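Local coordinates for RagB/SusD domain protein (Flavobacterium johnsoniae, PDB 5J90) that binds chitin as a SusD homolog, probably an outer-membrane lipoprotein serving a chitin utilization locus, at residues W199-N204 with N240-K245; R207-M212 with Y328-A333; E164-V169 with A226-A231. All blocks are in the same frame, centred on the assembly; numbering follows the deposited sequence.

Contact 1 of 3, residues W199-N204 with N240-K245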
loop_
_atom_site.group_PDB
_atom_site.type_symbol
_atom_site.label_atom_id
_atom_site.label_comp_id
_atom_site.label_asym_id
_atom_site.label_seq_id
_atom_site.Cartn_x
_atom_site.Cartn_y
_atom_site.Cartn_z
ATOM N N TRP A 199 33.480 1.176 9.257
ATOM C CA TRP A 199 32.621 0.531 8.280
ATOM C C TRP A 199 31.452 -0.196 8.960
ATOM O O TRP A 199 30.324 -0.167 8.461
ATOM C CB TRP A 199 33.444 -0.399 7.386
ATOM C CG TRP A 199 34.076 0.343 6.240
ATOM C CD1 TRP A 199 35.325 0.905 6.202
ATOM C CD2 TRP A 199 33.471 0.620 4.973
ATOM N NE1 TRP A 199 35.533 1.503 4.981
ATOM C CE2 TRP A 199 34.408 1.348 4.210
ATOM C CE3 TRP A 199 32.226 0.320 4.407
ATOM C CZ2 TRP A 199 34.141 1.777 2.911
ATOM C CZ3 TRP A 199 31.962 0.748 3.117
ATOM C CH2 TRP A 199 32.916 1.467 2.385
ATOM N N VAL A 200 31.700 -0.829 10.100
ATOM C CA VAL A 200 30.624 -1.506 10.820
ATOM C C VAL A 200 29.637 -0.482 11.374
ATOM O O VAL A 200 28.420 -0.670 11.277
ATOM C CB VAL A 200 31.160 -2.415 11.950
ATOM C CG1 VAL A 200 30.008 -2.933 12.816
ATOM C CG2 VAL A 200 31.961 -3.573 11.364
ATOM N N ARG A 201 30.148 0.623 11.907
ATOM C CA ARG A 201 29.295 1.669 12.449
ATOM C C ARG A 201 28.421 2.264 11.338
ATOM O O ARG A 201 27.242 2.580 11.560
ATOM C CB ARG A 201 30.156 2.732 13.155
ATOM C CG ARG A 201 29.373 3.776 13.924
ATOM C CD ARG A 201 30.288 4.584 14.855
ATOM N NE ARG A 201 30.843 3.770 15.934
ATOM C CZ ARG A 201 32.133 3.468 16.075
ATOM N NH1 ARG A 201 33.033 3.898 15.195
ATOM N NH2 ARG A 201 32.526 2.738 17.111
ATOM N N PHE A 202 28.986 2.398 10.139
ATOM C CA PHE A 202 28.204 2.839 8.986
ATOM C C PHE A 202 27.127 1.801 8.667
ATOM O O PHE A 202 25.954 2.153 8.516
ATOM C CB PHE A 202 29.099 3.108 7.765
ATOM C CG PHE A 202 28.331 3.289 6.476
ATOM C CD1 PHE A 202 27.263 4.176 6.398
ATOM C CD2 PHE A 202 28.674 2.567 5.343
ATOM C CE1 PHE A 202 26.545 4.336 5.213
ATOM C CE2 PHE A 202 27.962 2.729 4.156
ATOM C CZ PHE A 202 26.910 3.608 4.096
ATOM N N ALA A 203 27.506 0.529 8.589
ATOM C CA ALA A 203 26.534 -0.523 8.306
ATOM C C ALA A 203 25.385 -0.513 9.315
ATOM O O ALA A 203 24.224 -0.675 8.930
ATOM C CB ALA A 203 27.207 -1.899 8.276
ATOM N N ASN A 204 25.693 -0.338 10.603
ATOM C CA ASN A 204 24.647 -0.251 11.618
ATOM C C ASN A 204 23.710 0.924 11.342
ATOM O O ASN A 204 22.482 0.812 11.490
ATOM C CB ASN A 204 25.252 -0.075 13.018
ATOM C CG ASN A 204 26.084 -1.267 13.468
ATOM O OD1 ASN A 204 25.883 -2.400 13.025
ATOM N ND2 ASN A 204 27.019 -1.010 14.379
ATOM N N ASN A 240 30.897 13.629 13.744
ATOM C CA ASN A 240 30.919 13.909 12.320
ATOM C C ASN A 240 31.968 13.116 11.538
ATOM O O ASN A 240 31.763 12.829 10.357
ATOM C CB ASN A 240 30.961 15.416 12.051
ATOM C CG ASN A 240 29.651 16.087 12.414
ATOM O OD1 ASN A 240 28.577 15.523 12.173
ATOM N ND2 ASN A 240 29.716 17.271 13.010
ATOM N N ASP A 241 33.057 12.716 12.191
ATOM C CA ASP A 241 34.047 11.856 11.547
ATOM C C ASP A 241 33.490 10.463 11.233
ATOM O O ASP A 241 34.092 9.703 10.473
ATOM C CB ASP A 241 35.313 11.723 12.406
ATOM C CG ASP A 241 36.188 12.968 12.368
ATOM O OD1 ASP A 241 35.955 13.845 11.513
ATOM O OD2 ASP A 241 37.121 13.054 13.194
ATOM N N ASP A 242 32.343 10.130 11.826
ATOM C CA ASP A 242 31.686 8.848 11.552
ATOM C C ASP A 242 30.882 8.860 10.250
ATOM O O ASP A 242 30.438 7.798 9.785
ATOM C CB ASP A 242 30.735 8.453 12.694
ATOM C CG ASP A 242 31.442 8.222 14.018
ATOM O OD1 ASP A 242 32.646 7.876 14.028
ATOM O OD2 ASP A 242 30.746 8.359 15.050
ATOM N N SER A 243 30.675 10.044 9.678
ATOM C CA SER A 243 29.829 10.192 8.493
ATOM C C SER A 243 30.355 9.390 7.308
ATOM O O SER A 243 31.562 9.195 7.156
ATOM C CB SER A 243 29.718 11.663 8.088
ATOM O OG SER A 243 29.143 12.447 9.122
ATOM N N PHE A 244 29.440 8.932 6.457
ATOM C CA PHE A 244 29.816 8.223 5.239
ATOM C C PHE A 244 29.907 9.214 4.089
ATOM O O PHE A 244 28.942 9.916 3.768
ATOM C CB PHE A 244 28.818 7.109 4.900
ATOM C CG PHE A 244 29.283 6.228 3.783
ATOM C CD1 PHE A 244 30.344 5.360 3.969
ATOM C CD2 PHE A 244 28.684 6.289 2.535
ATOM C CE1 PHE A 244 30.797 4.556 2.935
ATOM C CE2 PHE A 244 29.139 5.486 1.496
ATOM C CZ PHE A 244 30.194 4.623 1.704
ATOM N N LYS A 245 31.087 9.279 3.482
ATOM C CA LYS A 245 31.338 10.206 2.382
ATOM C C LYS A 245 32.304 9.572 1.394
ATOM O O LYS A 245 33.121 8.716 1.759
ATOM C CB LYS A 245 31.918 11.528 2.900
ATOM C CG LYS A 245 33.272 11.388 3.598
ATOM C CD LYS A 245 33.741 12.730 4.152
ATOM C CE LYS A 245 35.038 12.598 4.917
ATOM N NZ LYS A 245 35.400 13.913 5.543
HETATM O O HOH W 1 33.157 5.506 12.769
#

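Contact 2 of 3, residues R207-M212 with Y328-A333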
loop_
_atom_site.group_PDB
_atom_site.type_symbol
_atom_site.label_atom_id
_atom_site.label_comp_id
_atom_site.label_asym_id
_atom_site.label_seq_id
_atom_site.Cartn_x
_atom_site.Cartn_y
_atom_site.Cartn_z
ATOM N N ARG A 207 21.517 0.190 8.431
ATOM C CA ARG A 207 20.434 -0.673 8.900
ATOM C C ARG A 207 19.322 0.148 9.562
ATOM O O ARG A 207 18.143 -0.091 9.325
ATOM C CB ARG A 207 20.939 -1.726 9.895
ATOM C CG ARG A 207 19.818 -2.671 10.346
ATOM C CD ARG A 207 20.203 -3.586 11.523
ATOM N NE ARG A 207 21.467 -4.277 11.297
ATOM C CZ ARG A 207 21.645 -5.303 10.471
ATOM N NH1 ARG A 207 20.632 -5.799 9.764
ATOM N NH2 ARG A 207 22.864 -5.828 10.341
ATOM N N LEU A 208 19.700 1.108 10.400
ATOM C CA LEU A 208 18.715 1.949 11.065
ATOM C C LEU A 208 17.884 2.761 10.070
ATOM O O LEU A 208 16.658 2.869 10.220
ATOM C CB LEU A 208 19.401 2.857 12.101
ATOM C CG LEU A 208 18.506 3.795 12.920
ATOM C CD1 LEU A 208 17.462 3.012 13.726
ATOM C CD2 LEU A 208 19.359 4.662 13.842
ATOM N N ARG A 209 18.533 3.312 9.043
ATOM C CA ARG A 209 17.814 4.000 7.977
ATOM C C ARG A 209 16.793 3.075 7.308
ATOM O O ARG A 209 15.632 3.450 7.122
ATOM C CB ARG A 209 18.801 4.540 6.932
ATOM C CG ARG A 209 18.102 5.084 5.688
ATOM C CD ARG A 209 19.073 5.383 4.551
ATOM N NE ARG A 209 19.811 6.629 4.774
ATOM C CZ ARG A 209 20.697 7.114 3.915
ATOM N NH1 ARG A 209 20.960 6.454 2.795
ATOM N NH2 ARG A 209 21.328 8.254 4.180
ATOM N N LEU A 210 17.232 1.880 6.937
ATOM C CA LEU A 210 16.349 0.942 6.235
ATOM C C LEU A 210 15.210 0.463 7.139
ATOM O O LEU A 210 14.075 0.260 6.681
ATOM C CB LEU A 210 17.141 -0.243 5.673
ATOM C CG LEU A 210 18.195 0.121 4.628
ATOM C CD1 LEU A 210 18.942 -1.129 4.178
ATOM C CD2 LEU A 210 17.598 0.864 3.446
ATOM N N ALA A 211 15.506 0.314 8.428
ATOM C CA ALA A 211 14.490 -0.070 9.397
ATOM C C ALA A 211 13.392 0.992 9.510
ATOM O O ALA A 211 12.202 0.677 9.459
ATOM C CB ALA A 211 15.137 -0.337 10.747
ATOM N N MET A 212 13.772 2.262 9.633
ATOM C CA MET A 212 12.763 3.299 9.763
ATOM C C MET A 212 11.954 3.427 8.476
ATOM O O MET A 212 10.758 3.723 8.520
ATOM C CB MET A 212 13.390 4.644 10.158
ATOM C CG MET A 212 12.412 5.575 10.871
ATOM S SD MET A 212 11.862 4.938 12.482
ATOM C CE MET A 212 13.405 5.014 13.395
ATOM N N TYR A 328 29.135 13.824 0.612
ATOM C CA TYR A 328 28.519 13.168 1.772
ATOM C C TYR A 328 27.280 12.388 1.366
ATOM O O TYR A 328 26.417 12.892 0.639
ATOM C CB TYR A 328 28.178 14.191 2.855
ATOM C CG TYR A 328 29.401 14.667 3.606
ATOM C CD1 TYR A 328 30.257 15.603 3.049
ATOM C CD2 TYR A 328 29.727 14.144 4.851
ATOM C CE1 TYR A 328 31.389 16.025 3.725
ATOM C CE2 TYR A 328 30.851 14.557 5.534
ATOM C CZ TYR A 328 31.675 15.500 4.961
ATOM O OH TYR A 328 32.806 15.918 5.628
ATOM N N LEU A 329 27.206 11.147 1.832
ATOM C CA LEU A 329 26.074 10.287 1.514
ATOM C C LEU A 329 25.249 9.911 2.747
ATOM O O LEU A 329 24.089 9.525 2.618
ATOM C CB LEU A 329 26.544 9.035 0.771
ATOM C CG LEU A 329 27.140 9.310 -0.607
ATOM C CD1 LEU A 329 27.757 8.033 -1.165
ATOM C CD2 LEU A 329 26.083 9.874 -1.548
ATOM N N MET A 330 25.835 10.019 3.936
ATOM C CA MET A 330 25.083 9.833 5.181
ATOM C C MET A 330 25.815 10.544 6.320
ATOM O O MET A 330 26.900 10.117 6.726
ATOM C CB MET A 330 24.898 8.352 5.504
ATOM C CG MET A 330 24.072 8.100 6.767
ATOM S SD MET A 330 23.965 6.352 7.219
ATOM C CE MET A 330 22.809 5.756 6.005
ATOM N N ASN A 331 25.222 11.620 6.822
ATOM C CA ASN A 331 25.825 12.395 7.903
ATOM C C ASN A 331 25.493 11.845 9.275
ATOM O O ASN A 331 24.428 11.262 9.474
ATOM C CB ASN A 331 25.323 13.837 7.876
ATOM C CG ASN A 331 25.636 14.553 6.589
ATOM O OD1 ASN A 331 26.738 14.437 6.048
ATOM N ND2 ASN A 331 24.676 15.325 6.104
ATOM N N ALA A 332 26.377 12.070 10.242
ATOM C CA ALA A 332 26.082 11.698 11.614
ATOM C C ALA A 332 24.755 12.290 12.107
ATOM O O ALA A 332 24.048 11.652 12.889
ATOM C CB ALA A 332 27.242 12.107 12.528
ATOM N N ALA A 333 24.407 13.493 11.660
ATOM C CA ALA A 333 23.151 14.109 12.095
ATOM C C ALA A 333 21.952 13.197 11.833
ATOM O O ALA A 333 21.055 13.088 12.673
ATOM C CB ALA A 333 22.943 15.461 11.430
HETATM O O HOH W 2 22.971 7.519 0.904
HETATM O O HOH W 3 21.596 10.576 2.207
#

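Contact 3 of 3, residues E164-V169 with A226-A231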
loop_
_atom_site.group_PDB
_atom_site.type_symbol
_atom_site.label_atom_id
_atom_site.label_comp_id
_atom_site.label_asym_id
_atom_site.label_seq_id
_atom_site.Cartn_x
_atom_site.Cartn_y
_atom_site.Cartn_z
ATOM N N GLU A 164 22.318 -9.218 4.376
ATOM C CA GLU A 164 23.649 -8.859 3.894
ATOM C C GLU A 164 24.383 -7.995 4.914
ATOM O O GLU A 164 25.571 -8.201 5.175
ATOM C CB GLU A 164 23.550 -8.169 2.539
ATOM C CG GLU A 164 23.191 -9.155 1.435
ATOM C CD GLU A 164 22.798 -8.491 0.125
ATOM O OE1 GLU A 164 22.416 -7.294 0.137
ATOM O OE2 GLU A 164 22.867 -9.178 -0.924
ATOM N N LEU A 165 23.689 -7.028 5.501
ATOM C CA LEU A 165 24.309 -6.254 6.568
ATOM C C LEU A 165 24.660 -7.133 7.774
ATOM O O LEU A 165 25.701 -6.921 8.398
ATOM C CB LEU A 165 23.427 -5.075 6.972
ATOM C CG LEU A 165 23.214 -4.025 5.874
ATOM C CD1 LEU A 165 22.319 -2.912 6.394
ATOM C CD2 LEU A 165 24.534 -3.467 5.371
ATOM N N ASP A 166 23.812 -8.113 8.104
ATOM C CA ASP A 166 24.139 -9.064 9.182
ATOM C C ASP A 166 25.459 -9.774 8.892
ATOM O O ASP A 166 26.325 -9.866 9.761
ATOM C CB ASP A 166 23.052 -10.137 9.350
ATOM C CG ASP A 166 21.758 -9.600 9.924
ATOM O OD1 ASP A 166 21.765 -8.528 10.573
ATOM O OD2 ASP A 166 20.728 -10.292 9.728
ATOM N N THR A 167 25.601 -10.281 7.672
ATOM C CA THR A 167 26.810 -10.998 7.270
ATOM C C THR A 167 28.045 -10.102 7.366
ATOM O O THR A 167 29.067 -10.491 7.953
ATOM C CB THR A 167 26.658 -11.527 5.843
ATOM O OG1 THR A 167 25.587 -12.481 5.811
ATOM C CG2 THR A 167 27.941 -12.199 5.367
ATOM N N ALA A 168 27.947 -8.892 6.821
ATOM C CA ALA A 168 29.069 -7.953 6.833
ATOM C C ALA A 168 29.483 -7.545 8.246
ATOM O O ALA A 168 30.676 -7.514 8.578
ATOM C CB ALA A 168 28.733 -6.723 6.010
ATOM N N VAL A 169 28.501 -7.217 9.076
ATOM C CA VAL A 169 28.775 -6.800 10.447
ATOM C C VAL A 169 29.432 -7.916 11.257
ATOM O O VAL A 169 30.392 -7.672 11.997
ATOM C CB VAL A 169 27.487 -6.293 11.145
ATOM C CG1 VAL A 169 27.696 -6.183 12.648
ATOM C CG2 VAL A 169 27.073 -4.947 10.568
ATOM N N ALA A 226 15.863 -1.788 13.733
ATOM C CA ALA A 226 16.330 -0.518 14.303
ATOM C C ALA A 226 17.021 -0.753 15.642
ATOM O O ALA A 226 18.087 -0.205 15.931
ATOM C CB ALA A 226 15.170 0.447 14.485
ATOM N N GLU A 227 16.410 -1.589 16.468
ATOM C CA GLU A 227 17.014 -1.890 17.761
ATOM C C GLU A 227 18.327 -2.671 17.619
ATOM O O GLU A 227 19.268 -2.421 18.365
ATOM C CB GLU A 227 15.997 -2.564 18.693
ATOM C CG GLU A 227 14.926 -1.567 19.110
ATOM C CD GLU A 227 13.892 -2.106 20.067
ATOM O OE1 GLU A 227 13.657 -3.332 20.083
ATOM O OE2 GLU A 227 13.301 -1.280 20.788
ATOM N N LYS A 228 18.412 -3.573 16.640
ATOM C CA LYS A 228 19.671 -4.263 16.341
ATOM C C LYS A 228 20.795 -3.272 16.008
ATOM O O LYS A 228 21.929 -3.421 16.473
ATOM C CB LYS A 228 19.499 -5.229 15.156
ATOM C CG LYS A 228 18.913 -6.584 15.492
ATOM C CD LYS A 228 18.555 -7.385 14.220
ATOM C CE LYS A 228 19.742 -7.571 13.295
ATOM N NZ LYS A 228 19.316 -8.289 12.043
ATOM N N ALA A 229 20.473 -2.269 15.198
ATOM C CA ALA A 229 21.465 -1.279 14.769
ATOM C C ALA A 229 22.111 -0.594 15.964
ATOM O O ALA A 229 23.338 -0.428 16.026
ATOM C CB ALA A 229 20.814 -0.241 13.848
ATOM N N VAL A 230 21.271 -0.203 16.917
ATOM C CA VAL A 230 21.715 0.544 18.083
ATOM C C VAL A 230 22.409 -0.379 19.085
ATOM O O VAL A 230 23.366 0.020 19.756
ATOM C CB VAL A 230 20.515 1.284 18.725
ATOM C CG1 VAL A 230 20.885 1.860 20.087
ATOM C CG2 VAL A 230 20.029 2.377 17.791
ATOM N N ALA A 231 21.955 -1.625 19.154
ATOM C CA ALA A 231 22.467 -2.593 20.129
ATOM C C ALA A 231 23.840 -3.168 19.778
ATOM O O ALA A 231 24.548 -3.677 20.659
ATOM C CB ALA A 231 21.461 -3.732 20.317
#

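Contact 1 of 3, residues W199-N204 with N240-K245
The rings of Phe202 and Phe244 lie face on face in an offset stack, their planes only 1° apart and their centroids 3.9 Å from each other. Phe202 CD2 approaches Phe244 CD1 to 3.5 Å, and CB of Phe244 adds a CH-pi contact over the same face of Phe202. The edge of Phe244 is directed at the face of Trp199 in an offset edge-to-face pair, centroids 5.7 Å apart and planes at 74°, with CH2 of Trp199 nearest to CE1 of Phe244. With CG anti to the backbone N (chi1 168°), Phe202 sends its ring from helix 196-213 toward the strand. This aromatic cluster packs helix 196-213 against strand 244-247, within the largely helical SusD fold, a family of the TPR clan; Leu118 and Ile121 of helix 113-134 also pack on Trp199, whose NE1 bonds Asp188. Beside the rings the chemistry turns polar. Water 1, in the plane of the Arg201 guanidinium, accepts from Arg201 NH1 at 2.9 Å and donates to Asp242 OD1 at 2.7 Å. Arg201 NH1 and Asp242 OD1 are 4.2 Å apart, the oxygen well off the guanidinium plane, so no N-H points across; Arg201 instead pairs with Glu197, while Asp242 OD2 accepts from backbone N of Leu238 and Val239.

Contact 2 of 3, residues R207-M212 with Y328-A333
Helix 196-213 faces a bulged turn of chain here, the closest alpha carbons, those of Arg209 and Met330, lying 9.7 Å apart, so long side chains must bridge the distance. Arg209 and Met330 reach for each other from opposite directions. The methyl CE of Met330 sits over the centre of one guanidinium face, 3.3 Å from CZ of Arg209, and leaves the rim of that flat group to polar partners. Met330 extends with CG anti to its backbone N (chi1 -178°) and bends at chi3, which turns CE onto the face. At the edge, in plane, NH2 of Arg209 gives a weak, fairly straight bond (161°) to Leu329 O at 3.4 Å. Two waters reinforce it: water 2 accepts from Arg209 NH1 at 3.0 Å, water 3 more weakly from NH2, and both donate to Leu329 O. NH2 also forms a salt bridge with Glu334, and NH1 bonds His128 NE2, holding the buried guanidinium from several sides. A leucine in place of Arg209 would probably leave Glu334 without this charge partner and Met330 CE without the flat group it covers. Leu329 and Met330 form a classic beta bulge opposite Phe244 of strand 244-247, between strand 326-328 and helix 332-344; helix 113-134 flanks Arg209 through Glu125.

Contact 3 of 3, residues E164-V169 with A226-A231
Asp166 and Lys228 meet at about a right angle, the lysine chain reaching across from helix 219-231 and the short carboxylate rising from helix 154-177. Lys228 NZ donates to Asp166 OD1 at 2.9 Å in a salt bridge, taken by the oxygen's syn lone pair, on the side of OD2. Asp166 OD2 stays 3.4 Å from Lys228 NZ, so the grip is lopsided toward OD1. Lys228 points toward the opposing helix from its first bond, and a bend at chi3 (57°) in an otherwise extended chain sets NZ beside the carboxylate. The alpha carbons of the two residues are 9.7 Å apart, and the bridge is the sole direct touch between the two segments. Each charge has a second partner: OD1 of Asp166 also pairs with Arg207 of helix 196-213, and Lys228 NZ with Glu225 on its own helix. Arg207 in turn pairs with Glu225, so two acids and two bases alternate in a network that probably offsets the nearness of the like-charged Arg207 and Lys228. Near the surface, the salt bridge spans two helices that both pack on the one between them in sequence, in keeping with the antiparallel helix packing of TPR-like SusD proteins.

Helix 196-213 ties the three together: contacts 1 and 2 use successive parts of it, and contact 3 joins the helices that precede and follow it in sequence. Contacts 1 and 2 are buried, their centres about 9 Å apart, and they share a backbone seam, since Phe244 bonds to Leu329 and Met330. Contact 3, at the surface, lies about 13 Å from the centre of each. The chemistry follows the position. Contact 1 is chiefly aromatic with a watered polar margin, contact 2 lays a methyl on one face of a buried guanidinium, with waters, a carbonyl and charged partners around it, and contact 3 is purely ionic, linked to contact 2 through Arg207 and Asp166.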